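Local structure of SYE1 (4AWT) at residues 125-131 against 143-148. The protein binds flavin mononucleotide and probably acts as an NAD(P)H-dependent oxidoreductase of the Old Yellow Enzyme type, reducing carbon-carbon double bonds. The protein carries 1 engineered substitution. Residues are numbered along the deposited sequence; the frame is centred on the assembly and turned at random.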
ATOM      1  N   LYS A 125      -1.081  22.234  -1.473  1.00 11.27           N
ATOM      2  CA  LYS A 125      -0.323  21.436  -2.435  1.00 10.82           C
ATOM      3  C   LYS A 125       0.773  20.662  -1.741  1.00 11.30           C
ATOM      4  O   LYS A 125       1.447  21.142  -0.828  1.00 14.11           O
ATOM      5  CB  LYS A 125       0.290  22.408  -3.430  1.00 12.64           C
ATOM      6  CG  LYS A 125       1.056  21.739  -4.539  1.00 14.43           C
ATOM      7  CD  LYS A 125       1.754  22.754  -5.410  1.00 17.77           C
ATOM      8  CE  LYS A 125       2.609  22.091  -6.459  1.00 19.35           C
ATOM      9  NZ  LYS A 125       3.103  23.110  -7.429  1.00 29.72           N
ATOM     10  N   ALA A 126       0.971  19.403  -2.195  1.00 10.64           N
ATOM     11  CA  ALA A 126       2.151  18.657  -1.721  1.00 10.80           C
ATOM     12  C   ALA A 126       3.398  19.295  -2.311  1.00 11.34           C
ATOM     13  O   ALA A 126       3.521  19.391  -3.544  1.00 14.63           O
ATOM     14  CB  ALA A 126       2.063  17.224  -2.137  1.00 10.86           C
ATOM     15  N   GLU A 127       4.343  19.700  -1.467  1.00 12.48           N
ATOM     16  CA  GLU A 127       5.505  20.417  -1.939  1.00 14.28           C
ATOM     17  C   GLU A 127       6.592  19.474  -2.400  1.00 12.53           C
ATOM     18  O   GLU A 127       6.867  18.467  -1.774  1.00 15.18           O
ATOM     19  CB  GLU A 127       5.972  21.367  -0.813  1.00 21.31           C
ATOM     20  CG  GLU A 127       4.991  22.476  -0.489  1.00 31.23           C
ATOM     21  CD  GLU A 127       4.608  23.480  -1.536  1.00 40.00           C
ATOM     22  OE1 GLU A 127       5.282  23.535  -2.598  1.00 53.71           O
ATOM     23  OE2 GLU A 127       3.640  24.271  -1.363  1.00 55.70           O
ATOM     24  N   ASN A 128       7.203  19.792  -3.503  1.00 13.93           N
ATOM     25  CA  ASN A 128       8.338  19.025  -4.035  1.00 14.42           C
ATOM     26  C   ASN A 128       7.971  17.593  -4.327  1.00 13.16           C
ATOM     27  O   ASN A 128       8.752  16.645  -3.999  1.00 15.52           O
ATOM     28  CB  ASN A 128       9.552  19.137  -3.119  1.00 17.95           C
ATOM     29  CG  ASN A 128      10.048  20.544  -2.943  1.00 24.63           C
ATOM     30  OD1 ASN A 128      10.327  21.213  -3.942  1.00 30.75           O
ATOM     31  ND2 ASN A 128      10.129  20.945  -1.659  1.00 35.10           N
ATOM     32  N   VAL A 129       6.796  17.421  -4.966  1.00 12.25           N
ATOM     33  CA  VAL A 129       6.288  16.107  -5.328  1.00 11.01           C
ATOM     34  C   VAL A 129       5.910  16.101  -6.778  1.00 10.85           C
ATOM     35  O   VAL A 129       5.270  17.021  -7.271  1.00 12.63           O
ATOM     36  CB  VAL A 129       5.079  15.735  -4.453  1.00 11.48           C
ATOM     37  CG1 VAL A 129       4.515  14.371  -4.820  1.00 12.93           C
ATOM     38  CG2 VAL A 129       5.488  15.741  -2.953  1.00 12.21           C
ATOM     39  N   LYS A 130       6.257  14.983  -7.437  1.00 10.77           N
ATOM     40  CA  LYS A 130       5.853  14.740  -8.823  1.00 11.11           C
ATOM     41  C   LYS A 130       5.099  13.385  -8.879  1.00 10.30           C
ATOM     42  O   LYS A 130       5.376  12.462  -8.117  1.00 11.92           O
ATOM     43  CB  LYS A 130       7.030  14.722  -9.765  1.00 13.04           C
ATOM     44  CG  LYS A 130       7.744  16.078  -9.817  1.00 15.10           C
ATOM     45  CD  LYS A 130       8.844  16.162 -10.865  1.00 18.30           C
ATOM     46  CE  LYS A 130       9.532  17.539 -10.790  1.00 26.34           C
ATOM     47  NZ  LYS A 130      10.706  17.588 -11.719  1.00 33.33           N
ATOM     48  N   VAL A 131       4.215  13.321  -9.829  1.00  9.63           N
ATOM     49  CA  VAL A 131       3.593  12.087 -10.289  1.00  9.20           C
ATOM     50  C   VAL A 131       3.945  11.908 -11.766  1.00  9.88           C
ATOM     51  O   VAL A 131       4.788  12.621 -12.291  1.00 11.65           O
ATOM     52  CB  VAL A 131       2.087  12.026 -10.016  1.00  9.34           C
ATOM     53  CG1 VAL A 131       1.837  12.118  -8.509  1.00  9.21           C
ATOM     54  CG2 VAL A 131       1.345  13.088 -10.759  1.00 10.12           C
ATOM     55  N   VAL A 143       5.358  14.998 -13.875  1.00 13.72           N
ATOM     56  CA  VAL A 143       4.724  16.276 -13.776  1.00 14.19           C
ATOM     57  C   VAL A 143       4.572  16.667 -12.313  1.00 11.84           C
ATOM     58  O   VAL A 143       4.450  15.813 -11.463  1.00 12.07           O
ATOM     59  CB  VAL A 143       3.314  16.338 -14.426  1.00 15.43           C
ATOM     60  CG1 VAL A 143       3.384  16.134 -15.926  1.00 22.19           C
ATOM     61  CG2 VAL A 143       2.406  15.293 -13.798  1.00 15.00           C
ATOM     62  N   ASP A 144       4.533  17.974 -12.047  1.00 12.76           N
ATOM     63  CA  ASP A 144       4.229  18.487 -10.735  0.55 12.06           C
ATOM     64  C   ASP A 144       2.791  18.179 -10.363  1.00 11.08           C
ATOM     65  O   ASP A 144       1.879  18.211 -11.223  1.00 13.28           O
ATOM     66  CB  ASP A 144       4.396  20.000 -10.724  0.55 14.13           C
ATOM     67  CG  ASP A 144       5.840  20.421 -10.777  0.55 19.73           C
ATOM     68  OD1 ASP A 144       6.735  19.591 -10.660  0.55 24.42           O
ATOM     69  OD2 ASP A 144       6.066  21.645 -10.887  0.55 34.21           O
ATOM     70  N   VAL A 145       2.517  17.889  -9.110  1.00 10.44           N
ATOM     71  CA  VAL A 145       1.168  17.731  -8.647  1.00 10.46           C
ATOM     72  C   VAL A 145       0.435  19.060  -8.700  1.00 11.46           C
ATOM     73  O   VAL A 145       1.048  20.125  -8.724  1.00 13.79           O
ATOM     74  CB  VAL A 145       1.151  17.153  -7.219  1.00 10.08           C
ATOM     75  CG1 VAL A 145       1.658  15.727  -7.230  1.00 11.21           C
ATOM     76  CG2 VAL A 145       1.939  18.008  -6.231  1.00 12.10           C
ATOM     77  N   ALA A 146      -0.889  18.972  -8.652  1.00 12.42           N
ATOM     78  CA  ALA A 146      -1.785  20.101  -8.660  1.00 12.73           C
ATOM     79  C   ALA A 146      -2.232  20.521  -7.279  1.00 11.64           C
ATOM     80  O   ALA A 146      -2.161  19.776  -6.320  1.00 14.73           O
ATOM     81  CB  ALA A 146      -2.971  19.836  -9.546  1.00 15.74           C
ATOM     82  N   VAL A 147      -2.748  21.751  -7.146  1.00 12.30           N
ATOM     83  CA  VAL A 147      -3.302  22.228  -5.917  1.00 11.18           C
ATOM     84  C   VAL A 147      -4.669  21.630  -5.671  1.00  9.42           C
ATOM     85  O   VAL A 147      -5.522  21.755  -6.554  1.00 11.01           O
ATOM     86  CB  VAL A 147      -3.406  23.787  -5.911  1.00 13.23           C
ATOM     87  CG1 VAL A 147      -4.076  24.261  -4.654  1.00 14.60           C
ATOM     88  CG2 VAL A 147      -2.049  24.470  -6.042  1.00 18.07           C
ATOM     89  N   PRO A 148      -4.918  20.998  -4.537  1.00  8.46           N
ATOM     90  CA  PRO A 148      -6.196  20.342  -4.344  1.00  8.26           C
ATOM     91  C   PRO A 148      -7.277  21.302  -3.833  1.00  7.82           C
ATOM     92  O   PRO A 148      -6.970  22.393  -3.349  1.00  8.99           O
ATOM     93  CB  PRO A 148      -5.884  19.313  -3.264  1.00  8.07           C
ATOM     94  CG  PRO A 148      -4.866  20.018  -2.405  1.00  8.44           C
ATOM     95  CD  PRO A 148      -4.003  20.766  -3.413  1.00  9.02           C
TER
HETATM   96  O   HOH W   1      -0.819  18.453  -4.304  1.00  9.19           O
HETATM   97  O   HOH W   2       7.493  19.201  -8.012  1.00 25.12           O
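Val145 pushes its two methyl groups into the bend of 125-131: CG1 packs 3.8 Å from Val131 CG1, the two side chains meeting at about a right angle, and also touches Val129 CG1. The other branch turns toward the far arm of the bend, where Val145 CG2 lies 3.4 Å from Ala126 O. With chi1 at -68°, Val145 CG2 sits between its own N and carbonyl carbon, which puts the two methyls against different parts of the bend. Lys125 runs fully extended across this branch, CG anti to the backbone N (chi1 -177°), and its CE comes 3.4 Å from Val145 O; its CB reaches Val147 CG2. Cutting Lys125 back to an alanine removes the chain that crosses Val145 and would probably leave Val145 CG2 and Val145 O uncovered on this side. Strands 130-133 and 141-144 form a two-stranded antiparallel hairpin, separate from the eight-stranded TIM barrel that carries the flavin. Its hydrogen-bonded pair is Val131 with Val143: Val131 N to Val143 O at 3.0 Å, and Val143 N to Val131 O at 2.9 Å, the latter donor tilted 32° from the carbonyl plane. Beyond the pair Lys130-Asp144 the ladder fades, with only a weak bond of 3.4 Å from Val145 N to Val129 O. Further along, one water bridges the segments, accepting from Ala126 N and donating to Ala146 O. Tyr68 and Val107 also touch Val131.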